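PDB 3PE7: oligogalacturonate lyase from Yersinia enterocolitica subsp. enterocolitica, which cleaves short oligogalacturonates, breakdown products of pectin, by beta-elimination in the cytoplasm, with a manganese ion bound in its seven-bladed beta-propeller. Local coordinates for residues 213-216 with 217-221. Sequence-based numbering, arbitrary orientation.
Sequences LVDA and RMWLI
With CG set opposite its own carbonyl carbon and beside the backbone N (chi1 -64°), the indole of Trp-219 lies back along the chain toward Ala-216 and Asp-215. Its pyrrole N-H closes the contact: NE1 of Trp-219 donates to O of Ala-216 over 2.9 Å, with an N-H...O angle of 154°. The oxygen sits at the ring edge, close to the indole plane, whereas the donor stands well above the carbonyl plane and misses both lone-pair directions. The bond helps to fix the rotation of the indole, together with the rings of His-207 and Phe-205, and CB of Ala-216 packs 4.0 Å from CZ2 of Trp-219 beside it.

Asp-215 reaches the benzo end of the same ring. Its chi1 of 60° places CG between the backbone N and the carbonyl carbon, and the carboxylate comes in obliquely, OD1 lying 3.7 Å from CZ2 of Trp-219. The second oxygen turns to the backbone: N of Ala-216 makes a weak hydrogen bond of 2.8 Å to OD2 of Asp-215, which is also hydrogen-bonded to ND1 of His-207. The ring of that histidine stacks on Trp-219, which links the indole and the carboxylate a second time.

Earlier in the loop, CG2 of Val-214 approaches N of Arg-217 at 4.1 Å. The arginine chain leads away from residues 213-216 to salt bridges with Glu-208 and Glu-243; its side chain is about 11 Å from the bound manganese. Here the loop following strand 202-207 runs into strand 218-222, and the indole of Trp-219, on the second residue of that strand, turns its N-H edge back to the loop. The arrangement belongs to the connection between two neighbouring antiparallel strands within one four-stranded blade of the seven-bladed beta-propeller.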
loop_
_atom_site.group_PDB
_atom_site.type_symbol
_atom_site.label_atom_id
_atom_site.label_comp_id
_atom_site.label_asym_id
_atom_site.label_seq_id
_atom_site.Cartn_x
_atom_site.Cartn_y
_atom_site.Cartn_z
ATOM N N LEU A 213 -6.889 -5.831 -20.840
ATOM C CA LEU A 213 -6.115 -6.704 -21.718
ATOM C C LEU A 213 -5.602 -7.969 -21.047
ATOM O O LEU A 213 -5.483 -9.005 -21.702
ATOM C CB LEU A 213 -4.950 -5.947 -22.364
ATOM C CG LEU A 213 -5.337 -4.798 -23.307
ATOM C CD1 LEU A 213 -4.075 -4.191 -23.898
ATOM C CD2 LEU A 213 -6.298 -5.241 -24.415
ATOM N N VAL A 214 -5.308 -7.893 -19.751
ATOM C CA VAL A 214 -4.747 -9.046 -19.053
ATOM C C VAL A 214 -5.719 -10.230 -19.103
ATOM O O VAL A 214 -6.934 -10.047 -18.977
ATOM C CB VAL A 214 -4.306 -8.716 -17.594
ATOM C CG1 VAL A 214 -3.161 -7.711 -17.606
ATOM C CG2 VAL A 214 -5.472 -8.185 -16.739
ATOM N N ASP A 215 -5.172 -11.425 -19.319
ATOM C CA ASP A 215 -5.934 -12.678 -19.269
ATOM C C ASP A 215 -6.760 -12.790 -17.973
ATOM O O ASP A 215 -7.972 -13.030 -17.999
ATOM C CB ASP A 215 -5.012 -13.907 -19.484
ATOM C CG ASP A 215 -3.889 -14.050 -18.414
ATOM O OD1 ASP A 215 -3.372 -15.185 -18.268
ATOM O OD2 ASP A 215 -3.504 -13.075 -17.724
ATOM N N ALA A 216 -6.091 -12.580 -16.848
ATOM C CA ALA A 216 -6.738 -12.535 -15.543
ATOM C C ALA A 216 -5.821 -11.775 -14.619
ATOM O O ALA A 216 -4.601 -11.970 -14.627
ATOM C CB ALA A 216 -7.000 -13.944 -15.004
ATOM N N ARG A 217 -6.415 -10.888 -13.833
ATOM C CA ARG A 217 -5.663 -10.057 -12.933
ATOM C C ARG A 217 -5.060 -10.872 -11.795
ATOM O O ARG A 217 -3.870 -10.824 -11.569
ATOM C CB ARG A 217 -6.578 -8.988 -12.349
ATOM C CG ARG A 217 -5.975 -7.640 -12.286
ATOM C CD ARG A 217 -5.060 -7.402 -11.129
ATOM N NE ARG A 217 -4.046 -6.498 -11.608
ATOM C CZ ARG A 217 -3.316 -5.660 -10.882
ATOM N NH1 ARG A 217 -3.445 -5.576 -9.566
ATOM N NH2 ARG A 217 -2.431 -4.904 -11.505
ATOM N N MET A 218 -5.898 -11.629 -11.091
ATOM C CA MET A 218 -5.556 -12.127 -9.762
ATOM C C MET A 218 -5.264 -13.625 -9.760
ATOM O O MET A 218 -6.035 -14.421 -10.294
ATOM C CB MET A 218 -6.695 -11.841 -8.773
ATOM C CG MET A 218 -7.009 -10.363 -8.544
ATOM S SD MET A 218 -8.629 -10.173 -7.729
ATOM C CE MET A 218 -8.259 -10.614 -6.066
ATOM N N TRP A 219 -4.152 -13.975 -9.123
ATOM C CA TRP A 219 -3.671 -15.353 -9.046
ATOM C C TRP A 219 -3.269 -15.719 -7.629
ATOM O O TRP A 219 -2.943 -14.854 -6.808
ATOM C CB TRP A 219 -2.461 -15.533 -9.979
ATOM C CG TRP A 219 -2.853 -15.327 -11.410
ATOM C CD1 TRP A 219 -3.074 -14.129 -12.028
ATOM C CD2 TRP A 219 -3.125 -16.341 -12.389
ATOM N NE1 TRP A 219 -3.442 -14.332 -13.330
ATOM C CE2 TRP A 219 -3.482 -15.679 -13.581
ATOM C CE3 TRP A 219 -3.081 -17.751 -12.378
ATOM C CZ2 TRP A 219 -3.811 -16.367 -14.761
ATOM C CZ3 TRP A 219 -3.406 -18.443 -13.567
ATOM C CH2 TRP A 219 -3.762 -17.740 -14.733
ATOM N N LEU A 220 -3.345 -17.007 -7.326
ATOM C CA LEU A 220 -2.780 -17.540 -6.107
ATOM C C LEU A 220 -1.765 -18.608 -6.497
ATOM O O LEU A 220 -1.880 -19.245 -7.548
ATOM C CB LEU A 220 -3.858 -18.181 -5.228
ATOM C CG LEU A 220 -5.005 -17.335 -4.696
ATOM C CD1 LEU A 220 -5.921 -18.257 -3.896
ATOM C CD2 LEU A 220 -4.464 -16.239 -3.779
ATOM N N ILE A 221 -0.771 -18.800 -5.642
ATOM C CA ILE A 221 0.157 -19.924 -5.798
ATOM C C ILE A 221 0.569 -20.386 -4.411
ATOM O O ILE A 221 0.581 -19.593 -3.451
ATOM C CB ILE A 221 1.394 -19.530 -6.672
ATOM C CG1 ILE A 221 2.166 -20.764 -7.160
ATOM C CG2 ILE A 221 2.300 -18.521 -5.941
ATOM C CD1 ILE A 221 3.156 -20.440 -8.292
#